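Local structure of phospholyase (Arthrobacter aurescens, 5G4I) at residues Asp76-Gln81 and Ser319-Ala324; Asp197-Ile202 and Ala238-Ala243. The protein is a pyridoxal-phosphate-dependent phospholyase, a class III aminotransferase relative that probably eliminates phosphate from substrates such as ethanolamine phosphate. One frame throughout, in Å; residues are numbered along the deposited sequence.

Contact 1. Residues Asp76-Gln81 and Ser319-Ala324; sequences DAIYQQ and SAAGLA
Ile78 reaches over to Ala321 with the outer half of its side chain. Its CB stands back from the opposing helix, but CG1 lies anti to the carbonyl carbon (chi1 -71°) and carries the chain across, coming 3.8 Å from Ala321 CB. Beyond it, CD1 settles against the same methyl, also at 3.8 Å, so two successive carbons of the branch lie alongside one alanine. Ile78 is buried and also packs on Val317 and on Leu82 of the second subunit, so a branched hydrocarbon suits the place.

The rest of the interface is built largely from alanines. Ala77 CB meets Ala324 CB at 3.9 Å, methyl to methyl, while Ala320 CB presses on the backbone, 3.8 Å from Ala77 O. Against the 319-324 segment Gln81 offers its CB, 4.2 Å from Ala320 CB; its side chain also packs on Pro316 and Val317 one turn earlier. Its amide turns to other partners, OE1 taking a hydrogen bond from Arg95 and NE2 giving one to Val85 O.

Because a methyl is all that most positions interpose, the axes of the two segments approach to 8.3 Å, at 155° between their N-to-C directions. This is a tight, alanine-lined antiparallel helix pair. It joins helix 72-82, which also touches the second subunit around Tyr79, to helix 316-331 of the aminotransferase fold.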
ATOM      1  N   ASP A  76     -17.268   6.326 -14.353  1.00 12.23           N
ATOM      2  CA  ASP A  76     -17.261   7.631 -15.028  1.00 12.19           C
ATOM      3  C   ASP A  76     -16.399   8.638 -14.265  1.00 13.09           C
ATOM      4  O   ASP A  76     -15.618   9.451 -14.850  1.00 13.01           O
ATOM      5  CB  ASP A  76     -18.702   8.157 -15.189  1.00 13.55           C
ATOM      6  CG  ASP A  76     -19.457   7.396 -16.217  1.00 18.97           C
ATOM      7  OD1 ASP A  76     -18.933   6.622 -17.042  1.00 25.88           O
ATOM      8  OD2 ASP A  76     -20.670   7.565 -16.244  1.00 24.98           O
ATOM      9  N   ALA A  77     -16.504   8.666 -12.910  1.00 11.41           N
ATOM     10  CA  ALA A  77     -15.735   9.629 -12.131  1.00 12.74           C
ATOM     11  C   ALA A  77     -14.220   9.389 -12.285  1.00 12.30           C
ATOM     12  O   ALA A  77     -13.404  10.353 -12.438  1.00 11.82           O
ATOM     13  CB  ALA A  77     -16.117   9.573 -10.642  1.00 13.17           C
ATOM     14  N   ILE A  78     -13.798   8.136 -12.211  1.00 12.29           N
ATOM     15  CA  ILE A  78     -12.400   7.789 -12.398  1.00 11.67           C
ATOM     16  C   ILE A  78     -11.852   8.166 -13.801  1.00 11.97           C
ATOM     17  O   ILE A  78     -10.806   8.805 -13.973  1.00 12.63           O
ATOM     18  CB  ILE A  78     -12.186   6.257 -12.101  1.00 12.23           C
ATOM     19  CG1 ILE A  78     -12.335   5.996 -10.577  1.00 11.41           C
ATOM     20  CG2 ILE A  78     -10.872   5.751 -12.653  1.00 11.59           C
ATOM     21  CD1 ILE A  78     -12.413   4.477 -10.184  1.00 11.53           C
ATOM     22  N   TYR A  79     -12.612   7.770 -14.835  1.00 11.60           N
ATOM     23  CA  TYR A  79     -12.207   8.047 -16.219  1.00 11.42           C
ATOM     24  C   TYR A  79     -12.122   9.562 -16.513  1.00 11.94           C
ATOM     25  O   TYR A  79     -11.117  10.062 -17.101  1.00 12.02           O
ATOM     26  CB  TYR A  79     -13.217   7.404 -17.179  1.00 11.26           C
ATOM     27  CG  TYR A  79     -12.843   7.577 -18.663  1.00 12.36           C
ATOM     28  CD1 TYR A  79     -11.694   7.020 -19.201  1.00 11.68           C
ATOM     29  CD2 TYR A  79     -13.683   8.270 -19.497  1.00 13.60           C
ATOM     30  CE1 TYR A  79     -11.372   7.096 -20.562  1.00 14.60           C
ATOM     31  CE2 TYR A  79     -13.347   8.452 -20.830  1.00 15.86           C
ATOM     32  CZ  TYR A  79     -12.203   7.851 -21.337  1.00 14.96           C
ATOM     33  OH  TYR A  79     -11.824   7.970 -22.710  1.00 17.21           O
ATOM     34  N   GLN A  80     -13.140  10.348 -16.082  1.00 12.46           N
ATOM     35  CA  GLN A  80     -13.098  11.814 -16.306  1.00 13.37           C
ATOM     36  C   GLN A  80     -11.869  12.434 -15.655  1.00 12.94           C
ATOM     37  O   GLN A  80     -11.190  13.290 -16.273  1.00 12.48           O
ATOM     38  CB  GLN A  80     -14.392  12.520 -15.878  1.00 14.95           C
ATOM     39  CG  GLN A  80     -15.537  12.059 -16.789  1.00 18.54           C
ATOM     40  CD  GLN A  80     -16.959  12.303 -16.351  1.00 29.78           C
ATOM     41  OE1 GLN A  80     -17.201  13.243 -15.687  1.00 32.80           O
ATOM     42  NE2 GLN A  80     -17.915  11.506 -16.868  1.00 30.03           N
ATOM     43  N   GLN A  81     -11.502  11.994 -14.435  1.00 10.61           N
ATOM     44  CA  GLN A  81     -10.268  12.514 -13.829  1.00 11.62           C
ATOM     45  C   GLN A  81      -9.022  12.045 -14.541  1.00 11.81           C
ATOM     46  O   GLN A  81      -8.048  12.824 -14.638  1.00 11.99           O
ATOM     47  CB  GLN A  81     -10.228  12.250 -12.335  1.00 11.72           C
ATOM     48  CG  GLN A  81      -9.142  13.011 -11.581  1.00 12.58           C
ATOM     49  CD  GLN A  81      -9.318  14.548 -11.586  1.00 13.32           C
ATOM     50  OE1 GLN A  81     -10.441  15.073 -11.302  1.00 15.71           O
ATOM     51  NE2 GLN A  81      -8.241  15.265 -11.838  1.00 12.89           N
ATOM     52  N   SER A 319      -9.028  10.027  -5.189  1.00 10.77           N
ATOM     53  CA  SER A 319      -9.992  10.933  -4.525  1.00  9.95           C
ATOM     54  C   SER A 319     -11.332  10.920  -5.253  1.00 10.80           C
ATOM     55  O   SER A 319     -12.397  10.913  -4.595  1.00 10.47           O
ATOM     56  CB  SER A 319      -9.395  12.330  -4.447  1.00 11.08           C
ATOM     57  OG  SER A 319      -8.145  12.357  -3.710  1.00 11.53           O
ATOM     58  N   ALA A 320     -11.326  10.964  -6.590  1.00 10.34           N
ATOM     59  CA  ALA A 320     -12.578  10.897  -7.410  1.00 10.71           C
ATOM     60  C   ALA A 320     -13.338   9.596  -7.123  1.00  9.99           C
ATOM     61  O   ALA A 320     -14.582   9.570  -6.989  1.00 11.21           O
ATOM     62  CB  ALA A 320     -12.264  11.104  -8.898  1.00 12.01           C
ATOM     63  N   ALA A 321     -12.613   8.436  -7.080  1.00 10.56           N
ATOM     64  CA  ALA A 321     -13.204   7.153  -6.749  1.00 10.08           C
ATOM     65  C   ALA A 321     -13.896   7.138  -5.365  1.00 10.53           C
ATOM     66  O   ALA A 321     -15.079   6.731  -5.212  1.00 11.55           O
ATOM     67  CB  ALA A 321     -12.162   6.074  -6.785  1.00 10.16           C
ATOM     68  N   GLY A 322     -13.146   7.652  -4.357  1.00 10.25           N
ATOM     69  CA  GLY A 322     -13.729   7.650  -3.014  1.00 10.83           C
ATOM     70  C   GLY A 322     -14.927   8.611  -2.872  1.00  9.94           C
ATOM     71  O   GLY A 322     -15.917   8.263  -2.183  1.00 10.02           O
ATOM     72  N   LEU A 323     -14.873   9.772  -3.570  1.00 10.40           N
ATOM     73  CA  LEU A 323     -16.018  10.708  -3.523  1.00 12.09           C
ATOM     74  C   LEU A 323     -17.248  10.052  -4.183  1.00 10.59           C
ATOM     75  O   LEU A 323     -18.377  10.195  -3.678  1.00 11.83           O
ATOM     76  CB  LEU A 323     -15.628  12.007  -4.243  1.00 13.46           C
ATOM     77  CG  LEU A 323     -14.915  13.091  -3.492  1.00 19.00           C
ATOM     78  CD1 LEU A 323     -14.253  14.046  -4.546  1.00 21.83           C
ATOM     79  CD2 LEU A 323     -15.975  13.803  -2.563  1.00 19.07           C
ATOM     80  N   ALA A 324     -17.041   9.344  -5.309  1.00 10.37           N
ATOM     81  CA  ALA A 324     -18.193   8.679  -5.984  1.00 11.08           C
ATOM     82  C   ALA A 324     -18.839   7.582  -5.200  1.00 10.34           C
ATOM     83  O   ALA A 324     -20.100   7.406  -5.213  1.00 10.42           O
ATOM     84  CB  ALA A 324     -17.761   8.197  -7.360  1.00 11.89           C
TER

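Contact 2. Residues Asp197-Ile202 and Ala238-Ala243; sequences DVDAAI and ATRVRA
Arg240 and Asp199 form a salt bridge at the edge of the interface, with NE of the arginine giving its hydrogen to OD1 of the aspartate at 2.9 Å. The bond is bent (139° at the hydrogen). NE reaches OD1 from the syn side but 34° out of the carboxylate plane, whereas the oxygen lies close to the guanidinium plane. The two flat groups are only 19° apart, and a water completes the pairing: it donates to Asp199 OD2 at 2.7 Å and accepts from Arg240 NH2 at 2.8 Å. NH1 turns back to Gly236 O on its own helix, so each guanidinium nitrogen has an acceptor.

Arginine suits this site because its long chain is both strut and charge. Extended from CG to NE, it spans the gap between the helices, and CD comes within 3.3 Å of Asp199 OD1. Lower down, the same chain is apolar: Val198 CG1 packs 4.0 Å from Arg240 CD, and Ile202 CD1 touches Arg240 CB at 3.8 Å, both crossing the arginine at about a right angle. Cut back to an alanine, this position would probably leave the Asp199 carboxylate without its charged mate and take away the CD methylene that packs on Val198 CG1.

Deeper still, Ile202 and Val241 both rest on Leu141 of strand 140-143, where branched aliphatics fit the buried layer. The two segments run nearly parallel, their axes 10.6 Å apart at closest. Such side-by-side helices on one face of a largely parallel sheet are characteristic of the alpha/beta domain of fold type I pyridoxal-phosphate enzymes; here helix 233-243 is the crossover of a beta-alpha-beta unit between strands 214-217 and 247-251.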
ATOM      1  N   ASP A 197      -8.699 -10.588  32.924  1.00 13.90           N
ATOM      2  CA  ASP A 197      -7.698 -11.010  31.957  1.00 14.40           C
ATOM      3  C   ASP A 197      -6.985  -9.779  31.289  1.00 13.25           C
ATOM      4  O   ASP A 197      -5.748  -9.806  31.026  1.00 12.93           O
ATOM      5  CB  ASP A 197      -8.313 -11.848  30.812  1.00 19.58           C
ATOM      6  CG  ASP A 197      -8.775 -13.235  31.176  1.00 26.10           C
ATOM      7  OD1 ASP A 197      -8.590 -13.667  32.294  1.00 23.66           O
ATOM      8  OD2 ASP A 197      -9.380 -13.867  30.206  1.00 30.39           O
ATOM      9  N   VAL A 198      -7.742  -8.692  31.023  1.00 11.49           N
ATOM     10  CA  VAL A 198      -7.163  -7.479  30.488  1.00 10.86           C
ATOM     11  C   VAL A 198      -6.179  -6.853  31.543  1.00 10.83           C
ATOM     12  O   VAL A 198      -5.029  -6.435  31.143  1.00 11.12           O
ATOM     13  CB  VAL A 198      -8.223  -6.434  30.067  1.00 10.97           C
ATOM     14  CG1 VAL A 198      -7.648  -5.131  29.650  1.00 11.11           C
ATOM     15  CG2 VAL A 198      -9.106  -6.990  28.974  1.00 12.27           C
ATOM     16  N   ASP A 199      -6.598  -6.746  32.820  1.00 11.37           N
ATOM     17  CA  ASP A 199      -5.724  -6.273  33.890  1.00 11.75           C
ATOM     18  C   ASP A 199      -4.375  -7.049  33.901  1.00 11.58           C
ATOM     19  O   ASP A 199      -3.282  -6.418  33.916  1.00 11.22           O
ATOM     20  CB  ASP A 199      -6.346  -6.477  35.246  1.00 12.83           C
ATOM     21  CG  ASP A 199      -7.647  -5.652  35.501  1.00 15.50           C
ATOM     22  OD1 ASP A 199      -7.789  -4.554  34.890  1.00 15.09           O
ATOM     23  OD2 ASP A 199      -8.372  -6.132  36.451  1.00 15.95           O
ATOM     24  N   ALA A 200      -4.480  -8.390  33.740  1.00 11.23           N
ATOM     25  CA  ALA A 200      -3.275  -9.232  33.775  1.00 12.03           C
ATOM     26  C   ALA A 200      -2.349  -8.991  32.598  1.00 11.55           C
ATOM     27  O   ALA A 200      -1.104  -8.983  32.656  1.00 12.29           O
ATOM     28  CB  ALA A 200      -3.631 -10.729  33.939  1.00 11.51           C
ATOM     29  N   ALA A 201      -2.958  -8.886  31.390  1.00 10.79           N
ATOM     30  CA  ALA A 201      -2.190  -8.661  30.161  1.00 10.90           C
ATOM     31  C   ALA A 201      -1.418  -7.332  30.245  1.00 10.69           C
ATOM     32  O   ALA A 201      -0.218  -7.230  29.853  1.00 11.46           O
ATOM     33  CB  ALA A 201      -3.156  -8.591  28.949  1.00 12.11           C
ATOM     34  N   ILE A 202      -2.096  -6.283  30.698  1.00 10.46           N
ATOM     35  CA  ILE A 202      -1.480  -4.963  30.858  1.00 10.52           C
ATOM     36  C   ILE A 202      -0.284  -4.987  31.854  1.00 10.74           C
ATOM     37  O   ILE A 202       0.796  -4.463  31.589  1.00 10.73           O
ATOM     38  CB  ILE A 202      -2.551  -3.865  31.231  1.00 10.40           C
ATOM     39  CG1 ILE A 202      -3.460  -3.590  30.019  1.00 10.79           C
ATOM     40  CG2 ILE A 202      -1.908  -2.603  31.743  1.00 10.67           C
ATOM     41  CD1 ILE A 202      -4.581  -2.590  30.327  1.00 11.24           C
ATOM     42  N   ALA A 238     -10.896   0.304  27.040  1.00 10.96           N
ATOM     43  CA  ALA A 238     -10.460   1.639  26.809  1.00 10.87           C
ATOM     44  C   ALA A 238      -9.998   2.425  28.076  1.00 11.09           C
ATOM     45  O   ALA A 238      -8.941   3.039  28.033  1.00 11.65           O
ATOM     46  CB  ALA A 238     -11.579   2.438  26.041  1.00 12.07           C
ATOM     47  N   THR A 239     -10.803   2.295  29.141  1.00 12.13           N
ATOM     48  CA  THR A 239     -10.406   2.984  30.381  1.00 12.98           C
ATOM     49  C   THR A 239      -9.038   2.462  30.892  1.00 12.49           C
ATOM     50  O   THR A 239      -8.145   3.277  31.219  1.00 12.91           O
ATOM     51  CB  THR A 239     -11.496   2.755  31.404  1.00 14.38           C
ATOM     52  OG1 THR A 239     -12.730   3.383  30.920  1.00 16.10           O
ATOM     53  CG2 THR A 239     -11.081   3.376  32.723  1.00 15.56           C
ATOM     54  N   ARG A 240      -8.896   1.129  30.844  1.00 10.91           N
ATOM     55  CA  ARG A 240      -7.619   0.496  31.380  1.00 11.44           C
ATOM     56  C   ARG A 240      -6.398   0.834  30.484  1.00 11.45           C
ATOM     57  O   ARG A 240      -5.325   1.169  30.927  1.00 11.71           O
ATOM     58  CB  ARG A 240      -7.798  -0.986  31.508  1.00 11.32           C
ATOM     59  CG  ARG A 240      -8.771  -1.372  32.662  1.00 10.90           C
ATOM     60  CD  ARG A 240      -9.304  -2.813  32.514  1.00 12.98           C
ATOM     61  NE  ARG A 240     -10.079  -3.300  33.649  1.00 11.89           N
ATOM     62  CZ  ARG A 240     -11.310  -2.895  33.913  1.00 13.90           C
ATOM     63  NH1 ARG A 240     -11.948  -2.030  33.131  1.00 13.73           N
ATOM     64  NH2 ARG A 240     -11.938  -3.386  35.011  1.00 15.85           N
ATOM     65  N   VAL A 241      -6.598   0.817  29.151  1.00 10.20           N
ATOM     66  CA  VAL A 241      -5.544   1.153  28.249  1.00 11.13           C
ATOM     67  C   VAL A 241      -5.089   2.634  28.420  1.00 11.10           C
ATOM     68  O   VAL A 241      -3.896   2.903  28.405  1.00 11.85           O
ATOM     69  CB  VAL A 241      -6.014   0.878  26.782  1.00 10.24           C
ATOM     70  CG1 VAL A 241      -5.106   1.560  25.675  1.00 11.27           C
ATOM     71  CG2 VAL A 241      -6.113  -0.600  26.532  1.00 12.55           C
ATOM     72  N   ARG A 242      -6.063   3.555  28.538  1.00 11.25           N
ATOM     73  CA  ARG A 242      -5.728   4.996  28.699  1.00 11.86           C
ATOM     74  C   ARG A 242      -5.027   5.226  30.032  1.00 12.08           C
ATOM     75  O   ARG A 242      -4.082   6.046  30.072  1.00 13.74           O
ATOM     76  CB  ARG A 242      -6.952   5.847  28.450  1.00 13.11           C
ATOM     77  CG  ARG A 242      -7.301   5.796  26.904  1.00 14.70           C
ATOM     78  CD  ARG A 242      -8.650   6.290  26.652  1.00 18.33           C
ATOM     79  NE  ARG A 242      -8.890   6.226  25.162  1.00 14.71           N
ATOM     80  CZ  ARG A 242     -10.108   6.262  24.639  1.00 15.50           C
ATOM     81  NH1 ARG A 242     -11.210   6.240  25.395  1.00 16.01           N
ATOM     82  NH2 ARG A 242     -10.234   6.236  23.299  1.00 13.15           N
ATOM     83  N   ALA A 243      -5.417   4.461  31.045  1.00 12.25           N
ATOM     84  CA  ALA A 243      -4.733   4.682  32.388  1.00 13.20           C
ATOM     85  C   ALA A 243      -3.269   4.182  32.250  1.00 13.82           C
ATOM     86  O   ALA A 243      -2.390   4.587  33.061  1.00 15.25           O
ATOM     87  CB  ALA A 243      -5.467   3.948  33.446  1.00 13.74           C
TER
HETATM   88  O   HOH W   1     -10.955  -5.446  36.697  1.00 16.99           O

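After a short helix and three strands, the chain reaches helix 72-82, whose partner for contact 1 arrives only after 237 intervening residues, on helix 316-331. Within that long excursion the chain builds the seven-stranded sheet that begins with strand 113-117 and ends, in chain order, with strand 290-294, along with the pyridoxal-phosphate pocket that includes Asp251 and Lys281. Contact 2 opens and closes during this stretch: Asp197-Ile202 and Ala238-Ala243 enclose just 35 residues, among them strand 214-217. The smaller loop thus lies wholly within the larger. The centres of contacts 1 and 2 lie about 43 Å apart. Contact 1 ties two distant chain regions beside the second subunit; contact 2 joins neighbouring sheet-covering helices.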